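PDB 4KQ9: ribose ABC transporter, substrate binding protein from Conexibacter woesei, which probably binds ribose or a related sugar outside the membrane and delivers it to an ABC transporter for uptake. Local coordinates for residues 11-16 / 54-59; 92-97 / 248-253; 142-147 / 170-175; 179-184 / 206-211. The protein carries 1 engineered substitution. All coordinates share one frame; numbering follows the deposited sequence. Where two conformers were deposited one is given.

How the interactions relate
The four contacts split between the two lobes of a type I periplasmic binding protein. Interactions 1 and 2 belong to the lobe built on the six-strand parallel sheet; their centres are about 15 Å apart and they touch where Y12 CZ packs on L94 CD2, 3.8 Å away. Interactions 3 and 4 belong to the four-strand lobe and share helix 174-187, with centres about 17 Å apart and P174 touching R207. Interaction 1 closes first along the chain. Interaction 2 then joins residues 92-97 to 248-253, and both contacts of the other lobe fall within that span, so the chain returns to the first lobe with helix 247-264. Interactions 2 and 3 approach to about 5 Å between nearest atoms.

Interaction 1. Residues 11-16 / 54-59; sequences VYSTFG and DSIDNA
The Rossmann-like lobe of this binding protein packs helices on both faces of a parallel sheet, and here V11 and S13 of strand 9-15 receive A59 and I56 of helix 49-61. Strand 9-15 is an inner strand, flanked by 39-45 and 66-69. V11 and S13 lie two residues apart, so both direct their CB at the helix, while CB of T14, the next residue, points away from it. The CA atoms nearest each other are those of S13 and I56, 6.6 Å apart. The apolar part is light: CG1 of V11, anti to the backbone N (chi1 176°), comes to 4.2 Å from CB of A59. I56 reaches in with its longer branch, CG1 lying 3.5 Å from OG of S13, while the same residue also packs on V69 and on T80 of helix 78-86. The hydroxyl of S13 hydrogen-bonds NE2 of Q52, one turn before I56 on the helix. Its second partner is a water that bridges strand and helix: it donates to O of T14 at 3.0 Å and hydrogen-bonds OG of S13 at 2.9 Å and OG of S55, itself bonded to S43, at 3.0 Å.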
loop_
_atom_site.group_PDB
_atom_site.type_symbol
_atom_site.label_atom_id
_atom_site.label_comp_id
_atom_site.label_asym_id
_atom_site.label_seq_id
_atom_site.Cartn_x
_atom_site.Cartn_y
_atom_site.Cartn_z
ATOM N N VAL A 11 18.039 -11.108 5.344
ATOM C CA VAL A 11 18.178 -10.053 4.402
ATOM C C VAL A 11 16.821 -9.608 3.870
ATOM O O VAL A 11 16.003 -10.457 3.523
ATOM C CB VAL A 11 18.978 -10.533 3.218
ATOM C CG1 VAL A 11 19.045 -9.445 2.164
ATOM C CG2 VAL A 11 20.407 -10.894 3.682
ATOM N N TYR A 12 16.633 -8.282 3.803
ATOM C CA TYR A 12 15.537 -7.626 3.080
ATOM C C TYR A 12 15.981 -6.969 1.783
ATOM O O TYR A 12 16.687 -5.937 1.827
ATOM C CB TYR A 12 14.918 -6.552 3.973
ATOM C CG TYR A 12 13.755 -5.794 3.403
ATOM C CD1 TYR A 12 12.840 -6.390 2.548
ATOM C CD2 TYR A 12 13.492 -4.516 3.830
ATOM C CE1 TYR A 12 11.739 -5.700 2.080
ATOM C CE2 TYR A 12 12.413 -3.811 3.348
ATOM C CZ TYR A 12 11.540 -4.429 2.497
ATOM O OH TYR A 12 10.512 -3.735 2.023
ATOM N N SER A 13 15.477 -7.517 0.671
ATOM C CA SER A 13 15.603 -7.003 -0.649
ATOM C C SER A 13 14.446 -6.105 -1.020
ATOM O O SER A 13 13.290 -6.578 -1.177
ATOM C CB SER A 13 15.681 -8.127 -1.674
ATOM O OG SER A 13 15.265 -7.632 -2.948
ATOM N N THR A 14 14.775 -4.802 -1.127
ATOM C CA THR A 14 13.826 -3.800 -1.558
ATOM C C THR A 14 14.415 -2.992 -2.747
ATOM O O THR A 14 15.422 -3.417 -3.393
ATOM C CB THR A 14 13.311 -2.984 -0.361
ATOM O OG1 THR A 14 12.183 -2.183 -0.764
ATOM C CG2 THR A 14 14.381 -2.123 0.287
ATOM N N PHE A 15 13.724 -1.918 -3.111
ATOM C CA PHE A 15 14.113 -1.101 -4.256
ATOM C C PHE A 15 13.752 0.355 -3.941
ATOM O O PHE A 15 13.065 0.647 -2.933
ATOM C CB PHE A 15 13.445 -1.605 -5.540
ATOM C CG PHE A 15 11.946 -1.563 -5.501
ATOM C CD1 PHE A 15 11.251 -0.414 -5.917
ATOM C CD2 PHE A 15 11.219 -2.652 -5.013
ATOM C CE1 PHE A 15 9.879 -0.371 -5.875
ATOM C CE2 PHE A 15 9.837 -2.592 -4.951
ATOM C CZ PHE A 15 9.177 -1.464 -5.386
ATOM N N GLY A 16 14.267 1.266 -4.767
ATOM C CA GLY A 16 13.920 2.683 -4.656
ATOM C C GLY A 16 14.435 3.384 -3.411
ATOM O O GLY A 16 13.676 3.612 -2.436
ATOM N N ASP A 54 19.305 -9.674 -9.652
ATOM C CA ASP A 54 20.713 -9.927 -9.339
ATOM C C ASP A 54 20.898 -9.768 -7.859
ATOM O O ASP A 54 21.703 -10.486 -7.216
ATOM C CB ASP A 54 21.686 -8.909 -10.002
ATOM C CG ASP A 54 21.580 -8.839 -11.534
ATOM O OD1 ASP A 54 21.133 -9.804 -12.205
ATOM O OD2 ASP A 54 21.983 -7.777 -12.071
ATOM N N SER A 55 20.201 -8.788 -7.292
ATOM C CA SER A 55 20.444 -8.506 -5.881
ATOM C C SER A 55 19.969 -9.718 -5.030
ATOM O O SER A 55 20.642 -10.136 -4.084
ATOM C CB SER A 55 19.776 -7.216 -5.469
ATOM O OG SER A 55 19.942 -7.008 -4.084
ATOM N N ILE A 56 18.848 -10.307 -5.444
ATOM C CA ILE A 56 18.244 -11.425 -4.729
ATOM C C ILE A 56 19.128 -12.656 -4.937
ATOM O O ILE A 56 19.569 -13.293 -3.948
ATOM C CB ILE A 56 16.831 -11.704 -5.262
ATOM C CG1 ILE A 56 15.872 -10.651 -4.687
ATOM C CG2 ILE A 56 16.373 -13.122 -4.902
ATOM C CD1 ILE A 56 14.529 -10.636 -5.340
ATOM N N ASP A 57 19.341 -12.976 -6.224
ATOM C CA ASP A 57 20.252 -14.076 -6.653
ATOM C C ASP A 57 21.530 -14.000 -5.859
ATOM O O ASP A 57 22.044 -14.991 -5.388
ATOM C CB ASP A 57 20.604 -13.992 -8.162
ATOM C CG ASP A 57 19.526 -14.579 -9.078
ATOM O OD1 ASP A 57 18.750 -15.460 -8.643
ATOM O OD2 ASP A 57 19.441 -14.161 -10.267
ATOM N N ASN A 58 22.020 -12.790 -5.663
ATOM C CA ASN A 58 23.232 -12.611 -4.935
ATOM C C ASN A 58 23.098 -12.865 -3.443
ATOM O O ASN A 58 23.976 -13.503 -2.821
ATOM C CB ASN A 58 23.759 -11.208 -5.162
ATOM C CG ASN A 58 24.931 -10.906 -4.270
ATOM O OD1 ASN A 58 25.925 -11.636 -4.263
ATOM N ND2 ASN A 58 24.807 -9.853 -3.471
ATOM N N ALA A 59 22.017 -12.358 -2.840
ATOM C CA ALA A 59 21.822 -12.607 -1.404
ATOM C C ALA A 59 21.675 -14.107 -1.144
ATOM O O ALA A 59 22.200 -14.619 -0.166
ATOM C CB ALA A 59 20.625 -11.835 -0.860
HETATM O O HOH W 1 17.306 -5.677 -3.658
#

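Interaction 2. Residues 92-97 / 248-253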
loop_
_atom_site.group_PDB
_atom_site.type_symbol
_atom_site.label_atom_id
_atom_site.label_comp_id
_atom_site.label_asym_id
_atom_site.label_seq_id
_atom_site.Cartn_x
_atom_site.Cartn_y
_atom_site.Cartn_z
ATOM N N ILE A 92 9.693 -14.345 2.820
ATOM C CA ILE A 92 8.461 -13.645 3.139
ATOM C C ILE A 92 8.348 -12.548 2.080
ATOM O O ILE A 92 9.278 -11.786 1.906
ATOM C CB ILE A 92 8.463 -13.030 4.556
ATOM C CG1 ILE A 92 8.443 -14.151 5.619
ATOM C CG2 ILE A 92 7.245 -12.095 4.739
ATOM C CD1 ILE A 92 8.589 -13.610 7.040
ATOM N N LEU A 93 7.212 -12.465 1.428
ATOM C CA LEU A 93 6.908 -11.348 0.598
ATOM C C LEU A 93 6.335 -10.217 1.450
ATOM O O LEU A 93 5.553 -10.452 2.395
ATOM C CB LEU A 93 5.903 -11.733 -0.487
ATOM C CG LEU A 93 6.438 -12.880 -1.312
ATOM C CD1 LEU A 93 5.292 -13.457 -2.105
ATOM C CD2 LEU A 93 7.621 -12.378 -2.143
ATOM N N LEU A 94 6.675 -8.985 1.088
ATOM C CA LEU A 94 6.376 -7.852 1.965
ATOM C C LEU A 94 5.842 -6.683 1.142
ATOM O O LEU A 94 6.495 -6.264 0.189
ATOM C CB LEU A 94 7.634 -7.484 2.764
ATOM C CG LEU A 94 7.467 -6.331 3.732
ATOM C CD1 LEU A 94 6.325 -6.503 4.685
ATOM C CD2 LEU A 94 8.700 -6.028 4.544
ATOM N N ALA A 95 4.661 -6.199 1.523
ATOM C CA ALA A 95 3.854 -5.091 0.908
ATOM C C ALA A 95 3.164 -5.407 -0.428
ATOM O O ALA A 95 2.011 -4.987 -0.691
ATOM C CB ALA A 95 4.647 -3.801 0.822
ATOM N N ASP A 96 3.879 -6.118 -1.274
ATOM C CA ASP A 96 3.404 -6.567 -2.551
ATOM C C ASP A 96 3.763 -8.032 -2.769
ATOM O O ASP A 96 4.833 -8.516 -2.337
ATOM C CB ASP A 96 4.022 -5.736 -3.682
ATOM C CG ASP A 96 3.515 -4.304 -3.702
ATOM O OD1 ASP A 96 2.303 -4.076 -4.010
ATOM O OD2 ASP A 96 4.343 -3.412 -3.391
ATOM N N GLY A 97 2.884 -8.715 -3.480
ATOM C CA GLY A 97 2.987 -10.140 -3.737
ATOM C C GLY A 97 3.471 -10.464 -5.148
ATOM O O GLY A 97 3.968 -9.607 -5.850
ATOM N N TYR A 248 5.731 1.483 8.332
ATOM C CA TYR A 248 6.612 1.202 9.464
ATOM C C TYR A 248 6.238 -0.092 10.202
ATOM O O TYR A 248 7.116 -0.927 10.536
ATOM C CB TYR A 248 6.595 2.386 10.451
ATOM C CG TYR A 248 7.699 2.269 11.509
ATOM C CD1 TYR A 248 8.967 2.743 11.267
ATOM C CD2 TYR A 248 7.436 1.708 12.747
ATOM C CE1 TYR A 248 9.977 2.643 12.244
ATOM C CE2 TYR A 248 8.419 1.611 13.712
ATOM C CZ TYR A 248 9.679 2.068 13.435
ATOM O OH TYR A 248 10.627 1.974 14.404
ATOM N N GLU A 249 4.946 -0.259 10.486
ATOM C CA GLU A 249 4.457 -1.463 11.085
ATOM C C GLU A 249 4.644 -2.704 10.223
ATOM O O GLU A 249 4.880 -3.802 10.771
ATOM C CB GLU A 249 2.996 -1.281 11.423
ATOM C CG GLU A 249 2.492 -2.239 12.478
ATOM C CD GLU A 249 1.169 -1.816 13.176
ATOM O OE1 GLU A 249 0.526 -0.740 12.897
ATOM O OE2 GLU A 249 0.796 -2.594 14.094
ATOM N N GLN A 250 4.463 -2.577 8.901
ATOM C CA GLN A 250 4.671 -3.680 8.040
ATOM C C GLN A 250 6.080 -4.280 8.267
ATOM O O GLN A 250 6.260 -5.518 8.293
ATOM C CB GLN A 250 4.502 -3.307 6.575
ATOM C CG GLN A 250 3.064 -2.965 6.200
ATOM C CD GLN A 250 2.787 -3.161 4.714
ATOM O OE1 GLN A 250 3.253 -4.115 4.125
ATOM N NE2 GLN A 250 2.039 -2.280 4.123
ATOM N N GLY A 251 7.061 -3.396 8.310
ATOM C CA GLY A 251 8.470 -3.805 8.466
ATOM C C GLY A 251 8.713 -4.540 9.763
ATOM O O GLY A 251 9.351 -5.574 9.749
ATOM N N GLY A 252 8.099 -4.067 10.840
ATOM C CA GLY A 252 8.198 -4.716 12.147
ATOM C C GLY A 252 7.548 -6.094 12.151
ATOM O O GLY A 252 8.068 -7.053 12.683
ATOM N N ILE A 253 6.384 -6.178 11.557
ATOM C CA ILE A 253 5.632 -7.406 11.537
ATOM C C ILE A 253 6.375 -8.452 10.729
ATOM O O ILE A 253 6.469 -9.627 11.171
ATOM C CB ILE A 253 4.192 -7.175 10.984
ATOM C CG1 ILE A 253 3.322 -6.490 12.020
ATOM C CG2 ILE A 253 3.509 -8.486 10.626
ATOM C CD1 ILE A 253 1.996 -5.974 11.431
HETATM O O HOH W 2 0.985 -3.333 1.630
#
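The amide oxygen of Q250 rests against A95, its OE1 lying 3.4 Å from CA and 3.6 Å from CB of that residue. Beside it, CD1 of L94 sits 3.7 Å from the backbone O of Q250 and 4.1 Å from its CB, so the leucine branch packs against the helix backbone as well as the glutamine stem. L94 gets there because its CG is anti to the backbone N (chi1 -179°), which extends the side chain from the strand end toward helix 247-264. The other half of the amide is polar in its dealings: NE2 donates to a water at 2.9 Å, and that water donates in turn to O of A95 at 3.0 Å. NE2 also bonds the carbonyl oxygen of Q245, which helps fix the rotation of the amide. The contact joins the end of strand 91-94 in the six-strand sheet to helix 247-264, as in type I periplasmic binding proteins, whose ligand cleft is bordered by such strand ends. There the chain makes a gamma turn, with A95 at phi 73° and psi -40° and N of D96 bonded to O of L94 at 3.0 Å. The same O accepts from the hydroxyl of S70, and OD2 of D96 hydrogen-bonds a glycerol, probably from the crystallisation liquor.

Interaction 3. Residues 142-147 / 170-175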
loop_
_atom_site.group_PDB
_atom_site.type_symbol
_atom_site.label_atom_id
_atom_site.label_comp_id
_atom_site.label_asym_id
_atom_site.label_seq_id
_atom_site.Cartn_x
_atom_site.Cartn_y
_atom_site.Cartn_z
HETATM N N MSE A 142 -2.957 -3.709 -12.444
HETATM C CA MSE A 142 -2.179 -3.673 -11.197
HETATM C C MSE A 142 -3.073 -4.130 -10.103
HETATM O O MSE A 142 -4.205 -3.628 -9.938
HETATM C CB MSE A 142 -1.625 -2.308 -10.808
HETATM C CG MSE A 142 -0.399 -1.975 -11.646
HETATM SE SE MSE A 142 0.783 -0.570 -10.897
HETATM C CE MSE A 142 -0.124 -0.126 -9.185
ATOM N N SER A 143 -2.573 -5.075 -9.328
ATOM C CA SER A 143 -3.304 -5.648 -8.247
ATOM C C SER A 143 -3.783 -4.577 -7.248
ATOM O O SER A 143 -4.914 -4.645 -6.750
ATOM C CB SER A 143 -2.421 -6.680 -7.547
ATOM O OG SER A 143 -3.140 -7.266 -6.464
ATOM N N PHE A 144 -2.932 -3.592 -6.966
ATOM C CA PHE A 144 -3.290 -2.527 -5.993
ATOM C C PHE A 144 -4.532 -1.782 -6.506
ATOM O O PHE A 144 -5.437 -1.523 -5.726
ATOM C CB PHE A 144 -2.119 -1.599 -5.765
ATOM C CG PHE A 144 -2.460 -0.292 -5.041
ATOM C CD1 PHE A 144 -2.771 -0.286 -3.683
ATOM C CD2 PHE A 144 -2.446 0.934 -5.719
ATOM C CE1 PHE A 144 -3.054 0.921 -3.004
ATOM C CE2 PHE A 144 -2.722 2.143 -5.035
ATOM C CZ PHE A 144 -3.017 2.133 -3.676
ATOM N N VAL A 145 -4.591 -1.556 -7.826
ATOM C CA VAL A 145 -5.674 -0.830 -8.509
ATOM C C VAL A 145 -6.922 -1.648 -8.622
ATOM O O VAL A 145 -8.033 -1.234 -8.180
ATOM C CB VAL A 145 -5.172 -0.333 -9.901
ATOM C CG1 VAL A 145 -6.233 0.408 -10.679
ATOM C CG2 VAL A 145 -4.000 0.596 -9.714
ATOM N N GLU A 146 -6.771 -2.870 -9.149
ATOM C CA GLU A 146 -7.910 -3.727 -9.403
ATOM C C GLU A 146 -8.569 -4.277 -8.186
ATOM O O GLU A 146 -9.795 -4.301 -8.088
ATOM C CB GLU A 146 -7.500 -4.869 -10.352
ATOM C CG GLU A 146 -6.958 -4.368 -11.672
ATOM C CD GLU A 146 -7.972 -3.596 -12.531
ATOM O OE1 GLU A 146 -9.180 -3.375 -12.109
ATOM O OE2 GLU A 146 -7.561 -3.197 -13.658
ATOM N N GLU A 147 -7.793 -4.688 -7.191
ATOM C CA GLU A 147 -8.421 -5.265 -6.021
ATOM C C GLU A 147 -9.165 -4.235 -5.218
ATOM O O GLU A 147 -10.299 -4.499 -4.749
ATOM C CB GLU A 147 -7.402 -5.911 -5.099
ATOM C CG GLU A 147 -6.727 -7.132 -5.681
ATOM C CD GLU A 147 -5.806 -7.824 -4.661
ATOM O OE1 GLU A 147 -5.894 -7.497 -3.434
ATOM O OE2 GLU A 147 -5.003 -8.704 -5.096
ATOM N N LYS A 170 -2.692 6.206 -16.789
ATOM C CA LYS A 170 -1.400 5.608 -17.177
ATOM C C LYS A 170 -0.698 5.119 -15.933
ATOM O O LYS A 170 -0.144 4.019 -15.887
ATOM C CB LYS A 170 -0.491 6.647 -17.893
ATOM N N ALA A 171 -0.739 5.975 -14.913
ATOM C CA ALA A 171 -0.181 5.666 -13.619
ATOM C C ALA A 171 -0.804 6.580 -12.568
ATOM O O ALA A 171 -1.475 7.584 -12.873
ATOM C CB ALA A 171 1.351 5.853 -13.659
ATOM N N ILE A 172 -0.471 6.303 -11.320
ATOM C CA ILE A 172 -0.947 7.194 -10.264
ATOM C C ILE A 172 0.003 8.375 -10.103
ATOM O O ILE A 172 0.927 8.270 -9.308
ATOM C CB ILE A 172 -1.162 6.423 -8.922
ATOM C CG1 ILE A 172 -2.095 5.252 -9.168
ATOM C CG2 ILE A 172 -1.639 7.439 -7.847
ATOM C CD1 ILE A 172 -2.249 4.274 -8.035
ATOM N N THR A 173 -0.311 9.504 -10.749
ATOM C CA THR A 173 0.438 10.755 -10.719
ATOM C C THR A 173 -0.488 11.947 -10.676
ATOM O O THR A 173 -1.604 11.863 -11.190
ATOM C CB THR A 173 1.338 10.932 -11.987
ATOM O OG1 THR A 173 0.542 11.230 -13.172
ATOM C CG2 THR A 173 2.199 9.694 -12.181
ATOM N N PRO A 174 -0.018 13.098 -10.148
ATOM C CA PRO A 174 -0.836 14.306 -10.131
ATOM C C PRO A 174 -1.303 14.727 -11.503
ATOM O O PRO A 174 -2.438 15.222 -11.677
ATOM C CB PRO A 174 0.078 15.371 -9.534
ATOM C CG PRO A 174 1.126 14.618 -8.830
ATOM C CD PRO A 174 1.317 13.345 -9.578
ATOM N N ASP A 175 -0.435 14.555 -12.499
ATOM C CA ASP A 175 -0.857 14.952 -13.847
ATOM C C ASP A 175 -1.946 14.115 -14.441
ATOM O O ASP A 175 -2.808 14.650 -15.121
ATOM C CB ASP A 175 0.323 15.039 -14.810
ATOM C CG ASP A 175 0.576 16.472 -15.184
ATOM O OD1 ASP A 175 1.122 17.222 -14.326
ATOM O OD2 ASP A 175 0.097 16.866 -16.283
#
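Apolar contacts carry this meeting, and all of them converge on one methyl, CD1 of I172. It arrives at the edge of the F144 ring, in the ring plane, 3.7 Å from CE2 and 4.1 Å from CD2, and the two side chains run at about a right angle to each other. V145 adds a looser touch from the next position of the helix, its CG2 lying 4.4 Å from the same CD1. The isoleucine reaches that far because its chain is extended at the second torsion (chi2 171°). Beyond the pair, the F144 ring meets F112 edge-to-face, and V145 and I172 both pack on S197.

Polar interactions serve each segment separately. M142, a selenomethionine, is the N-cap of helix 143-159, and its O accepts N of E146 at 2.8 Å. The carboxylate of E146 bonds the hydroxyl of Y168 through OE1 and the backbone N of G141 through OE2, fastening the helix start to the neighbouring loops. T173 caps helix 174-187, OG1 to N of E176, while OE1 of E176 accepts the backbone N of K170.

These loops follow strands 132-136 and 162-167 of the four-strand sheet, at the strand ends where type I binding proteins form their ligand cleft. A glycerol, probably from the crystallisation liquor, lies about 3 Å from the F144 side chain, consistent with a pocket there. With one methyl meeting a ring edge and a valine methyl, the segments are probably held together mainly by dispersion and burial of apolar surface, whereas capping fixes each helix start.

Interaction 4. Residues 179-184 / 206-211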
loop_
_atom_site.group_PDB
_atom_site.type_symbol
_atom_site.label_atom_id
_atom_site.label_comp_id
_atom_site.label_asym_id
_atom_site.label_seq_id
_atom_site.Cartn_x
_atom_site.Cartn_y
_atom_site.Cartn_z
ATOM N N THR A 179 -5.794 15.468 -15.313
ATOM C CA THR A 179 -6.428 15.281 -16.642
ATOM C C THR A 179 -7.682 14.487 -16.632
ATOM O O THR A 179 -8.699 14.886 -17.174
ATOM C CB THR A 179 -5.411 14.640 -17.580
ATOM O OG1 THR A 179 -4.468 15.674 -17.824
ATOM C CG2 THR A 179 -6.057 14.233 -18.942
ATOM N N ALA A 180 -7.640 13.398 -15.910
ATOM C CA ALA A 180 -8.805 12.578 -15.825
ATOM C C ALA A 180 -9.965 13.290 -15.141
ATOM O O ALA A 180 -11.155 13.180 -15.561
ATOM C CB ALA A 180 -8.403 11.301 -15.107
ATOM N N THR A 181 -9.655 14.015 -14.067
ATOM C CA THR A 181 -10.686 14.747 -13.323
ATOM C C THR A 181 -11.261 15.895 -14.133
ATOM O O THR A 181 -12.487 16.106 -14.125
ATOM C CB THR A 181 -10.165 15.227 -11.957
ATOM O OG1 THR A 181 -9.627 14.107 -11.218
ATOM C CG2 THR A 181 -11.205 16.012 -11.143
ATOM N N GLN A 182 -10.404 16.640 -14.840
ATOM C CA GLN A 182 -10.965 17.729 -15.616
ATOM C C GLN A 182 -11.915 17.207 -16.706
ATOM O O GLN A 182 -12.972 17.746 -16.848
ATOM C CB GLN A 182 -9.911 18.719 -16.129
ATOM C CG GLN A 182 -8.713 18.158 -16.802
ATOM C CD GLN A 182 -7.782 19.249 -17.390
ATOM O OE1 GLN A 182 -7.477 20.300 -16.783
ATOM N NE2 GLN A 182 -7.358 19.001 -18.591
ATOM N N ASN A 183 -11.617 16.063 -17.312
ATOM C CA ASN A 183 -12.518 15.457 -18.326
ATOM C C ASN A 183 -13.777 14.954 -17.714
ATOM O O ASN A 183 -14.858 15.188 -18.278
ATOM C CB ASN A 183 -11.825 14.364 -19.077
ATOM C CG ASN A 183 -10.699 14.903 -19.957
ATOM O OD1 ASN A 183 -10.626 16.102 -20.201
ATOM N ND2 ASN A 183 -9.838 14.041 -20.411
ATOM N N ILE A 184 -13.672 14.270 -16.566
ATOM C CA ILE A 184 -14.843 13.836 -15.852
ATOM C C ILE A 184 -15.775 14.994 -15.593
ATOM O O ILE A 184 -16.981 14.885 -15.763
ATOM C CB ILE A 184 -14.493 13.105 -14.503
ATOM C CG1 ILE A 184 -14.011 11.711 -14.780
ATOM C CG2 ILE A 184 -15.713 13.048 -13.567
ATOM C CD1 ILE A 184 -13.204 11.067 -13.616
ATOM N N ILE A 206 -7.657 17.505 -7.091
ATOM C CA ILE A 206 -7.979 18.678 -6.320
ATOM C C ILE A 206 -7.683 19.951 -7.097
ATOM O O ILE A 206 -8.434 20.879 -7.003
ATOM C CB ILE A 206 -7.145 18.551 -5.007
ATOM C CG1 ILE A 206 -7.712 17.407 -4.169
ATOM C CG2 ILE A 206 -6.996 19.805 -4.195
ATOM C CD1 ILE A 206 -9.126 17.439 -3.950
ATOM N N ARG A 207 -6.621 19.945 -7.872
ATOM C CA ARG A 207 -6.240 21.141 -8.692
ATOM C C ARG A 207 -7.225 21.338 -9.819
ATOM O O ARG A 207 -7.594 22.451 -10.105
ATOM C CB ARG A 207 -4.854 20.973 -9.252
ATOM C CG ARG A 207 -3.796 20.739 -8.182
ATOM C CD ARG A 207 -2.451 21.318 -8.559
ATOM N NE ARG A 207 -1.894 20.784 -9.807
ATOM C CZ ARG A 207 -0.998 19.793 -9.913
ATOM N NH1 ARG A 207 -0.526 19.148 -8.839
ATOM N NH2 ARG A 207 -0.572 19.434 -11.121
ATOM N N ALA A 208 -7.706 20.250 -10.396
ATOM C CA ALA A 208 -8.750 20.291 -11.418
ATOM C C ALA A 208 -10.031 20.826 -10.912
ATOM O O ALA A 208 -10.690 21.629 -11.579
ATOM C CB ALA A 208 -8.986 18.906 -11.998
ATOM N N ILE A 209 -10.417 20.418 -9.710
ATOM C CA ILE A 209 -11.640 20.928 -9.120
ATOM C C ILE A 209 -11.582 22.456 -8.850
ATOM O O ILE A 209 -12.552 23.205 -9.082
ATOM C CB ILE A 209 -11.970 20.117 -7.836
ATOM C CG1 ILE A 209 -12.429 18.689 -8.222
ATOM C CG2 ILE A 209 -13.054 20.783 -7.053
ATOM C CD1 ILE A 209 -12.341 17.657 -7.097
ATOM N N ALA A 210 -10.445 22.906 -8.372
ATOM C CA ALA A 210 -10.241 24.306 -8.002
ATOM C C ALA A 210 -10.200 25.190 -9.268
ATOM O O ALA A 210 -10.857 26.239 -9.281
ATOM C CB ALA A 210 -8.940 24.446 -7.241
ATOM N N ALA A 211 -9.500 24.715 -10.316
ATOM C CA ALA A 211 -9.494 25.376 -11.657
ATOM C C ALA A 211 -10.883 25.595 -12.197
ATOM O O ALA A 211 -11.084 26.510 -13.000
ATOM C CB ALA A 211 -8.649 24.602 -12.665
#
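Where T181 and Q182 face A208 and I209, the axes of helices 179-184 and 206-211 come within 8.3 Å and cross at -39°, their directions broadly parallel. The small side chain of A208 is consistent with this closeness: CA of Q182 and CA of A208 are 5.4 Å apart. CB of A208 lies against the flank of T181, 3.7 Å from its CG2 and 3.9 Å from its CB, and it also approaches the backbone N of Q182 to 3.9 Å. L178, one turn before Q182 on helix 174-187, touches the same alanine. T181 turns its methyl to the neighbouring helix and keeps its hydroxyl elsewhere. With OG1 at chi1 -54°, beside the backbone N, CG2 takes the position anti to that N and reaches CG1 of I209 at 4.1 Å, while OG1 bonds O of G177 on its own helix and the hydroxyl of Y196. That buried hydroxyl therefore has two partners, and what T181 offers across the contact is hydrocarbon. I209 continues inward to V221 of strand 220-222. Both helices link parallel strands of the four-strand sheet, 162-167 to 193-196 and 193-196 to 220-222, so they are adjacent crossover helices of successive beta-alpha-beta units, as in the Rossmann-like lobes of type I periplasmic binding proteins.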